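Local coordinates for protein methionine-R-sulfoxide reductase (Neisseria meningitidis, PDB 3MMH) that reduces the R epimer of free methionine sulfoxide back to methionine, using a GAF-type domain as its catalytic scaffold, at residues Ile78-Gly83 and Ala88-Gly93; Asp31-Leu36 and Leu66-Gly71; Val97-Ala102 and Glu136-Phe141. All blocks are in the same frame, centred on the assembly; numbering follows the deposited sequence.

Contact 1. Residues Ile78-Gly83 and Ala88-Gly93. With SME (methionine sulfoxide), chain C.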
loop_
_atom_site.group_PDB
_atom_site.type_symbol
_atom_site.label_atom_id
_atom_site.label_comp_id
_atom_site.label_asym_id
_atom_site.label_seq_id
_atom_site.Cartn_x
_atom_site.Cartn_y
_atom_site.Cartn_z
ATOM N N ILE A 78 -3.835 13.094 -9.444
ATOM C CA ILE A 78 -3.116 14.380 -9.503
ATOM C C ILE A 78 -2.882 14.698 -11.005
ATOM O O ILE A 78 -2.176 13.976 -11.685
ATOM C CB ILE A 78 -1.789 14.336 -8.705
ATOM C CG1 ILE A 78 -2.062 14.013 -7.218
ATOM C CG2 ILE A 78 -1.088 15.700 -8.792
ATOM C CD1 ILE A 78 -0.830 13.747 -6.450
ATOM N N PRO A 79 -3.450 15.793 -11.496
ATOM C CA PRO A 79 -3.215 16.158 -12.876
ATOM C C PRO A 79 -1.742 16.443 -13.178
ATOM O O PRO A 79 -1.042 17.047 -12.349
ATOM C CB PRO A 79 -4.080 17.397 -13.090
ATOM C CG PRO A 79 -5.065 17.352 -12.013
ATOM C CD PRO A 79 -4.406 16.710 -10.849
ATOM N N PHE A 80 -1.354 16.187 -14.443
ATOM C CA PHE A 80 -0.047 16.652 -14.918
ATOM C C PHE A 80 0.165 18.121 -14.534
ATOM O O PHE A 80 -0.701 18.946 -14.777
ATOM C CB PHE A 80 0.007 16.544 -16.457
ATOM C CG PHE A 80 1.270 17.036 -17.047
ATOM C CD1 PHE A 80 2.391 16.263 -17.027
ATOM C CD2 PHE A 80 1.363 18.331 -17.553
ATOM C CE1 PHE A 80 3.563 16.711 -17.533
ATOM C CE2 PHE A 80 2.547 18.823 -18.023
ATOM C CZ PHE A 80 3.683 18.036 -18.036
ATOM N N GLY A 81 1.337 18.432 -14.011
ATOM C CA GLY A 81 1.740 19.785 -13.689
ATOM C C GLY A 81 1.181 20.383 -12.454
ATOM O O GLY A 81 1.589 21.498 -12.132
ATOM N N ARG A 82 0.270 19.708 -11.744
ATOM C CA ARG A 82 -0.338 20.249 -10.531
ATOM C C ARG A 82 0.300 19.567 -9.323
ATOM O O ARG A 82 0.589 18.346 -9.349
ATOM C CB ARG A 82 -1.813 19.936 -10.577
ATOM C CG ARG A 82 -2.594 20.630 -11.736
ATOM C CD ARG A 82 -2.563 22.141 -11.688
ATOM N NE ARG A 82 -2.847 22.701 -10.360
ATOM C CZ ARG A 82 -4.059 23.050 -9.987
ATOM N NH1 ARG A 82 -5.091 22.856 -10.725
ATOM N NH2 ARG A 82 -4.258 23.569 -8.784
ATOM N N GLY A 83 0.435 20.304 -8.239
ATOM C CA GLY A 83 1.014 19.785 -7.025
ATOM C C GLY A 83 2.513 19.569 -7.140
ATOM O O GLY A 83 3.068 19.648 -8.202
ATOM N N ALA A 88 6.937 17.586 -10.369
ATOM C CA ALA A 88 8.113 16.713 -10.572
ATOM C C ALA A 88 7.989 16.036 -11.910
ATOM O O ALA A 88 8.988 15.895 -12.634
ATOM C CB ALA A 88 8.238 15.698 -9.445
ATOM N N TRP A 89 6.803 15.563 -12.254
ATOM C CA TRP A 89 6.540 14.947 -13.561
ATOM C C TRP A 89 6.836 15.947 -14.684
ATOM O O TRP A 89 7.589 15.645 -15.597
ATOM C CB TRP A 89 5.099 14.460 -13.580
ATOM C CG TRP A 89 4.608 13.852 -14.833
ATOM C CD1 TRP A 89 5.316 13.445 -15.916
ATOM C CD2 TRP A 89 3.233 13.452 -15.066
ATOM N NE1 TRP A 89 4.453 12.905 -16.855
ATOM C CE2 TRP A 89 3.179 12.848 -16.339
ATOM C CE3 TRP A 89 2.047 13.602 -14.340
ATOM C CZ2 TRP A 89 2.015 12.377 -16.909
ATOM C CZ3 TRP A 89 0.855 13.156 -14.923
ATOM C CH2 TRP A 89 0.850 12.549 -16.218
ATOM N N ALA A 90 6.305 17.154 -14.592
ATOM C CA ALA A 90 6.470 18.137 -15.664
ATOM C C ALA A 90 7.954 18.550 -15.769
ATOM O O ALA A 90 8.421 18.779 -16.902
ATOM C CB ALA A 90 5.577 19.376 -15.389
ATOM N N LYS A 91 8.688 18.645 -14.635
ATOM C CA LYS A 91 10.133 19.148 -14.616
ATOM C C LYS A 91 10.991 17.930 -15.120
ATOM O O LYS A 91 12.119 18.125 -15.529
ATOM C CB LYS A 91 10.567 19.376 -13.076
ATOM C CG LYS A 91 11.952 19.994 -12.706
ATOM C CD LYS A 91 12.102 19.940 -11.132
ATOM C CE LYS A 91 13.507 20.344 -10.611
ATOM N NZ LYS A 91 13.457 20.440 -9.030
ATOM N N GLY A 92 10.552 16.681 -14.940
ATOM C CA GLY A 92 11.398 15.549 -15.142
ATOM C C GLY A 92 12.472 15.386 -14.094
ATOM O O GLY A 92 13.554 14.902 -14.405
ATOM N N GLY A 93 12.223 15.819 -12.858
ATOM C CA GLY A 93 13.207 15.721 -11.824
ATOM C C GLY A 93 12.668 15.843 -10.446
ATOM O O GLY A 93 11.504 16.222 -10.286
HETATM N N SME C . 1.380 16.733 -1.728
HETATM C CA SME C . 1.266 16.090 -3.058
HETATM C CB SME C . -0.017 15.246 -3.211
HETATM C CG SME C . 0.073 13.800 -2.698
HETATM S S SME C . -0.096 13.682 -0.963
HETATM O OE SME C . 0.581 14.621 -0.089
HETATM C CE SME C . 0.150 11.969 -0.749
HETATM C C SME C . 1.404 17.116 -4.148
HETATM O O SME C . 1.426 16.709 -5.318
HETATM O OXT SME C . 1.530 18.361 -3.831
#
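Phe80 turns its edge to the face of Trp89 in a T-shaped stack, the ring planes at 84° and the centroid of the phenyl 4.9 Å from that of the indole five-membered ring. Phe80 CD1 does the touching: it stands over the middle of the indole, 3.5 Å from Trp89 CD2 at the ring fusion. Beside it Phe80 CB sits above the six-membered ring as a CH-pi donor, 4.2 Å from its centroid, and thus backbone-near and ring atoms of one residue span both halves of the indole. The far end of the phenyl reaches the helix itself, Phe80 CZ lying 3.5 Å from Ala90 CB. The indole reaches from the helix toward the turn because its CG extends away from Trp89 N (chi1 178°), and it presents a broad face there.

A type II turn from Pro79 to Arg82, closed by Arg82 N to Pro79 O at 3.0 Å, sets Phe80 at its corner; Gly81 follows with positive phi, its CA 4.2 Å from Ala90 CB. No hydrogen bond crosses the contact, which is apolar. Next door lies the substrate: Gly83 CA is 3.5 Å from OXT of methionine sulfoxide, and Ile78 lines the same pocket. Arg82 forms a salt bridge with Asp105, which also accepts from Gly83 N.

A Schellman motif with Gly92 at C-prime ends helix 83-91. The contact thus folds the turn after edge strand 77-79 back on the helix it leads into, while Trp89 touches Val57 and Ile78 touches Tyr55, both on strand 51-58.

Contact 2. Residues Asp31-Leu36 and Leu66-Gly71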
loop_
_atom_site.group_PDB
_atom_site.type_symbol
_atom_site.label_atom_id
_atom_site.label_comp_id
_atom_site.label_asym_id
_atom_site.label_seq_id
_atom_site.Cartn_x
_atom_site.Cartn_y
_atom_site.Cartn_z
ATOM N N ASP A 31 6.145 -8.800 -10.011
ATOM C CA ASP A 31 4.932 -7.980 -10.021
ATOM C C ASP A 31 5.269 -6.562 -9.513
ATOM O O ASP A 31 5.750 -6.377 -8.397
ATOM C CB ASP A 31 3.863 -8.635 -9.176
ATOM C CG ASP A 31 2.523 -7.909 -9.275
ATOM O OD1 ASP A 31 1.745 -8.221 -10.197
ATOM O OD2 ASP A 31 2.284 -6.969 -8.492
ATOM N N TRP A 32 4.937 -5.590 -10.360
ATOM C CA TRP A 32 5.294 -4.173 -10.093
ATOM C C TRP A 32 4.592 -3.657 -8.854
ATOM O O TRP A 32 5.216 -3.057 -7.982
ATOM C CB TRP A 32 4.951 -3.372 -11.377
ATOM C CG TRP A 32 5.173 -1.899 -11.330
ATOM C CD1 TRP A 32 4.316 -0.960 -11.741
ATOM C CD2 TRP A 32 6.408 -1.192 -10.997
ATOM N NE1 TRP A 32 4.890 0.305 -11.702
ATOM C CE2 TRP A 32 6.161 0.172 -11.248
ATOM C CE3 TRP A 32 7.662 -1.585 -10.503
ATOM C CZ2 TRP A 32 7.130 1.173 -11.081
ATOM C CZ3 TRP A 32 8.568 -0.655 -10.348
ATOM C CH2 TRP A 32 8.325 0.727 -10.625
ATOM N N VAL A 33 3.277 -3.868 -8.761
ATOM C CA VAL A 33 2.542 -3.370 -7.616
ATOM C C VAL A 33 3.024 -4.007 -6.294
ATOM O O VAL A 33 3.175 -3.301 -5.303
ATOM C CB VAL A 33 1.002 -3.575 -7.813
ATOM C CG1 VAL A 33 0.225 -3.368 -6.552
ATOM C CG2 VAL A 33 0.530 -2.591 -8.926
ATOM N N ALA A 34 3.315 -5.319 -6.304
ATOM C CA ALA A 34 3.840 -5.966 -5.119
ATOM C C ALA A 34 5.146 -5.314 -4.679
ATOM O O ALA A 34 5.396 -5.061 -3.499
ATOM C CB ALA A 34 4.033 -7.480 -5.324
ATOM N N ASN A 35 6.026 -5.031 -5.637
ATOM C CA ASN A 35 7.301 -4.414 -5.371
ATOM C C ASN A 35 7.171 -2.999 -4.824
ATOM O O ASN A 35 7.876 -2.602 -3.900
ATOM C CB ASN A 35 8.240 -4.488 -6.540
ATOM C CG ASN A 35 8.889 -5.853 -6.714
ATOM O OD1 ASN A 35 9.050 -6.562 -5.748
ATOM N ND2 ASN A 35 9.273 -6.167 -7.973
ATOM N N LEU A 36 6.251 -2.228 -5.393
ATOM C CA LEU A 36 5.985 -0.887 -4.867
ATOM C C LEU A 36 5.464 -0.965 -3.457
ATOM O O LEU A 36 5.821 -0.171 -2.572
ATOM C CB LEU A 36 4.998 -0.121 -5.770
ATOM C CG LEU A 36 5.563 0.202 -7.180
ATOM C CD1 LEU A 36 4.438 0.872 -7.996
ATOM C CD2 LEU A 36 6.860 0.981 -7.169
ATOM N N LEU A 66 -3.006 7.063 -7.724
ATOM C CA LEU A 66 -2.510 6.529 -6.510
ATOM C C LEU A 66 -2.236 5.060 -6.622
ATOM O O LEU A 66 -3.055 4.295 -7.128
ATOM C CB LEU A 66 -3.534 6.784 -5.388
ATOM C CG LEU A 66 -3.162 6.373 -3.947
ATOM C CD1 LEU A 66 -1.931 7.124 -3.491
ATOM C CD2 LEU A 66 -4.451 6.683 -3.116
ATOM N N ALA A 67 -1.087 4.619 -6.136
ATOM C CA ALA A 67 -0.595 3.251 -6.161
ATOM C C ALA A 67 -0.310 2.848 -4.714
ATOM O O ALA A 67 -0.732 3.539 -3.792
ATOM C CB ALA A 67 0.514 3.117 -7.187
ATOM N N PRO A 68 0.507 1.817 -4.425
ATOM C CA PRO A 68 0.760 1.492 -3.010
ATOM C C PRO A 68 1.369 2.641 -2.219
ATOM O O PRO A 68 2.221 3.368 -2.733
ATOM C CB PRO A 68 1.642 0.276 -3.099
ATOM C CG PRO A 68 1.227 -0.436 -4.343
ATOM C CD PRO A 68 0.965 0.724 -5.311
ATOM N N PHE A 69 1.027 2.704 -0.938
ATOM C CA PHE A 69 1.540 3.702 -0.023
ATOM C C PHE A 69 1.270 3.279 1.410
ATOM O O PHE A 69 0.394 2.441 1.658
ATOM C CB PHE A 69 0.928 5.062 -0.280
ATOM C CG PHE A 69 -0.572 5.172 0.128
ATOM C CD1 PHE A 69 -1.558 4.802 -0.727
ATOM C CD2 PHE A 69 -0.861 5.637 1.387
ATOM C CE1 PHE A 69 -2.886 4.935 -0.340
ATOM C CE2 PHE A 69 -2.223 5.781 1.771
ATOM C CZ PHE A 69 -3.192 5.437 0.892
ATOM N N GLN A 70 1.946 3.908 2.339
ATOM C CA GLN A 70 1.683 3.831 3.758
ATOM C C GLN A 70 1.465 5.216 4.302
ATOM O O GLN A 70 2.086 6.183 3.869
ATOM C CB GLN A 70 2.799 3.073 4.477
ATOM C CG GLN A 70 3.008 1.691 3.945
ATOM C CD GLN A 70 3.080 0.510 4.767
ATOM O OE1 GLN A 70 3.275 -0.629 4.275
ATOM N NE2 GLN A 70 2.952 0.700 6.028
ATOM N N GLY A 71 0.575 5.304 5.290
ATOM C CA GLY A 71 0.139 6.555 5.845
ATOM C C GLY A 71 -1.366 6.771 5.617
ATOM O O GLY A 71 -2.062 5.849 5.128
#
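Helix 32-47 passes over the corner where strand 63-70 breaks at Pro68, with the backbones closest at Leu36 and Pro68, whose CA atoms are 6.0 Å apart. This is helix-on-sheet packing: here helix 32-47 packs on the antiparallel sheet of the GAF fold, and the proline is the point of contact.

Pro68 presents its ring to two residues about one helical turn apart, Val33 and Leu36. Pro68 CG meets the first of them twice, at 3.6 Å from the carbonyl oxygen Val33 O and 3.8 Å from Val33 CG1. That methyl is anti to the backbone N of Val33 (chi1 167°), which brings it beside the carbonyl carbon, and methyl and carbonyl oxygen therefore meet the same ring carbon. Leu36 supplies the other surface: its CB lies 4.0 Å from Pro68 CG and also approaches Pro68 CD, while Pro68 CB comes near the Leu36 carbonyl carbon. The rest of the leucine side chain turns elsewhere, CD1 resting over the rim of one face of the Trp32 ring and the side chain also touching Phe54 of strand 51-58. The side-chain contacts are apolar, and no hydrogen bond joins the segments.

Around this buried patch, Pro68 also packs on Ala37, the residue after Leu36. The Phe69 side chain leaves the backbone away from the helix; its ring meets Trp51. Asn38 of the second subunit packs on Phe69 and Leu66, which places the strand in the dimer interface.

At its start the helix is N-capped by Asp31, whose OD2 uses its anti lone pair, the one away from OD1, to accept from Ala34 N at 2.9 Å and 161°.

Contact 3. Residues Val97-Ala102 and Glu136-Phe141. With ACT (acetate ion), chain M.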
loop_
_atom_site.group_PDB
_atom_site.type_symbol
_atom_site.label_atom_id
_atom_site.label_comp_id
_atom_site.label_asym_id
_atom_site.label_seq_id
_atom_site.Cartn_x
_atom_site.Cartn_y
_atom_site.Cartn_z
ATOM N N VAL A 97 10.709 19.914 -0.861
ATOM C CA VAL A 97 9.918 21.001 -0.314
ATOM C C VAL A 97 10.153 21.035 1.199
ATOM O O VAL A 97 9.741 20.160 1.908
ATOM C CB VAL A 97 8.391 20.865 -0.639
ATOM C CG1 VAL A 97 7.630 21.990 -0.027
ATOM C CG2 VAL A 97 8.179 20.760 -2.145
ATOM N N GLY A 98 10.781 22.109 1.669
ATOM C CA GLY A 98 11.060 22.312 3.039
ATOM C C GLY A 98 9.866 22.705 3.848
ATOM O O GLY A 98 9.774 22.384 5.041
ATOM N N ASP A 99 8.937 23.406 3.202
ATOM C CA ASP A 99 7.735 23.902 3.863
ATOM C C ASP A 99 6.596 24.053 2.855
ATOM O O ASP A 99 6.595 24.968 2.033
ATOM C CB ASP A 99 8.016 25.248 4.535
ATOM C CG ASP A 99 6.792 25.825 5.218
ATOM O OD1 ASP A 99 5.708 25.214 5.114
ATOM O OD2 ASP A 99 6.915 26.889 5.860
ATOM N N VAL A 100 5.630 23.144 2.932
ATOM C CA VAL A 100 4.577 23.045 1.948
ATOM C C VAL A 100 3.776 24.344 1.832
ATOM O O VAL A 100 3.220 24.645 0.783
ATOM C CB VAL A 100 3.678 21.823 2.096
ATOM C CG1 VAL A 100 4.514 20.542 1.976
ATOM C CG2 VAL A 100 2.819 21.947 3.334
ATOM N N ASP A 101 3.806 25.162 2.877
ATOM C CA ASP A 101 3.195 26.539 2.847
ATOM C C ASP A 101 3.946 27.559 1.982
ATOM O O ASP A 101 3.307 28.526 1.554
ATOM C CB ASP A 101 2.966 26.987 4.275
ATOM C CG ASP A 101 1.948 26.112 4.975
ATOM O OD1 ASP A 101 2.049 25.925 6.190
ATOM O OD2 ASP A 101 1.038 25.607 4.298
ATOM N N ALA A 102 5.248 27.474 1.737
ATOM C CA ALA A 102 5.893 28.332 0.801
ATOM C C ALA A 102 6.027 27.805 -0.603
ATOM O O ALA A 102 6.699 28.416 -1.463
ATOM C CB ALA A 102 7.217 28.732 1.369
ATOM N N GLU A 136 5.124 15.361 8.815
ATOM C CA GLU A 136 4.540 16.392 9.680
ATOM C C GLU A 136 5.541 17.393 10.203
ATOM O O GLU A 136 5.114 18.400 10.779
ATOM C CB GLU A 136 3.852 15.732 10.878
ATOM C CG GLU A 136 2.647 14.981 10.493
ATOM C CD GLU A 136 1.803 14.606 11.731
ATOM O OE1 GLU A 136 1.002 15.417 12.170
ATOM O OE2 GLU A 136 1.934 13.437 12.179
ATOM N N HIS A 137 6.851 17.164 10.040
ATOM C CA HIS A 137 7.920 18.078 10.519
ATOM C C HIS A 137 8.305 18.983 9.348
ATOM O O HIS A 137 8.214 18.540 8.184
ATOM C CB HIS A 137 9.154 17.279 10.985
ATOM C CG HIS A 137 8.819 16.220 11.965
ATOM N ND1 HIS A 137 7.928 16.415 12.997
ATOM C CD2 HIS A 137 9.204 14.928 12.034
ATOM C CE1 HIS A 137 7.818 15.294 13.697
ATOM N NE2 HIS A 137 8.554 14.368 13.109
ATOM N N LEU A 138 8.726 20.219 9.614
ATOM C CA LEU A 138 9.338 21.066 8.591
ATOM C C LEU A 138 10.698 20.488 8.203
ATOM O O LEU A 138 11.402 19.980 9.021
ATOM C CB LEU A 138 9.528 22.475 9.120
ATOM C CG LEU A 138 8.295 23.313 9.216
ATOM C CD1 LEU A 138 8.515 24.518 10.113
ATOM C CD2 LEU A 138 7.771 23.740 7.874
ATOM N N ALA A 139 11.079 20.655 6.926
ATOM C CA ALA A 139 12.435 20.343 6.443
ATOM C C ALA A 139 12.857 18.956 6.846
ATOM O O ALA A 139 14.058 18.735 7.097
ATOM C CB ALA A 139 13.508 21.399 7.045
ATOM N N GLN A 140 11.973 17.964 6.724
ATOM C CA GLN A 140 12.380 16.601 7.006
ATOM C C GLN A 140 13.232 16.034 5.871
ATOM O O GLN A 140 13.963 15.063 6.090
ATOM C CB GLN A 140 11.145 15.737 7.263
ATOM C CG GLN A 140 11.549 14.409 7.894
ATOM C CD GLN A 140 12.181 14.559 9.271
ATOM O OE1 GLN A 140 11.741 15.426 10.031
ATOM N NE2 GLN A 140 13.225 13.782 9.590
ATOM N N PHE A 141 13.102 16.576 4.680
ATOM C CA PHE A 141 13.742 16.041 3.502
ATOM C C PHE A 141 14.775 17.026 2.955
ATOM O O PHE A 141 14.518 18.230 2.868
ATOM C CB PHE A 141 12.747 15.696 2.381
ATOM C CG PHE A 141 11.625 14.831 2.889
ATOM C CD1 PHE A 141 11.819 13.486 3.065
ATOM C CD2 PHE A 141 10.393 15.372 3.233
ATOM C CE1 PHE A 141 10.773 12.712 3.557
ATOM C CE2 PHE A 141 9.389 14.587 3.732
ATOM C CZ PHE A 141 9.567 13.240 3.885
HETATM C C ACT M . 6.879 12.328 10.227
HETATM O O ACT M . 5.810 13.012 10.262
HETATM O OXT ACT M . 7.787 12.466 9.358
HETATM C CH3 ACT M . 7.081 11.409 11.403
#
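Leu138 CD2 lies over one face of the flat Asp99 carboxylate, 3.5 Å from Asp99 CG and nearly as close to both oxygens and to CB, and Asp101 N comes to the opposite face. The Asp99 and Leu138 side chains run alongside each other, pointing the same way. One residue before Leu138, the His137 ring has an acetate, probably from the crystallisation liquor, over one face, its O offset toward the rim. The Phe141 ring has Gln140 CB over the rim of one face and also meets the ring of Trp49.

The carboxylate is turned to serve its own loop as well. CG of Asp99 is anti to the backbone N (chi1 179°), and OD1 accepts from Asp101 N at 2.9 Å, forming an Asx turn. The N-H meets the oxygen from above the carboxylate plane, 49° out of it. One more bond, Ala102 N to Asp99 O, tightens the same bend.

A single hydrogen bond joins the segments: Ala139 N donates to Gly98 O at 2.9 Å, with an angle of 151° at the hydrogen. The donor lies in the carbonyl plane, on a lone pair of the oxygen. Leu138 CD2 passes 3.7 Å from the same Gly98 O, an apolar flank to this bond.

Glu136 N holds the acetate O at 2.8 Å, and Ser135 OG also bonds to the ion. Ser115 OG bonds to both His137 O and Gln140 N, fixing the bend of 136-141 from the neighbouring strand. Magnesium ions are bound here, one at Val97 and Phe141, another with Gln140 among its residues. The arrangement is a surface loop-loop junction at the rim of the GAF sheet, pairing the exit of strand 95-97 with the link from strand 126-135 to helix 143-165.

How the contacts relate
Contact 2 is the buried one, its centre about 10 Å from the centre of the chain; contacts 1 and 3 lie at the surface, their centres at about 14 and 16 Å. Contacts 1 and 2 share the sheet, since strands 77-79 and 63-70 are neighbours in it, though their nearest atoms stay about 6 Å apart. Contact 3 lies across the chain's centre from contact 2, beyond strand 95-97 at the other edge. Chemistry changes with place: an aromatic T-stack beside the substrate in contact 1, aliphatic packing under the helix in contact 2, and a backbone hydrogen bond between loops in contact 3. Contact 2 also packs against the second subunit, which touches neither of the others.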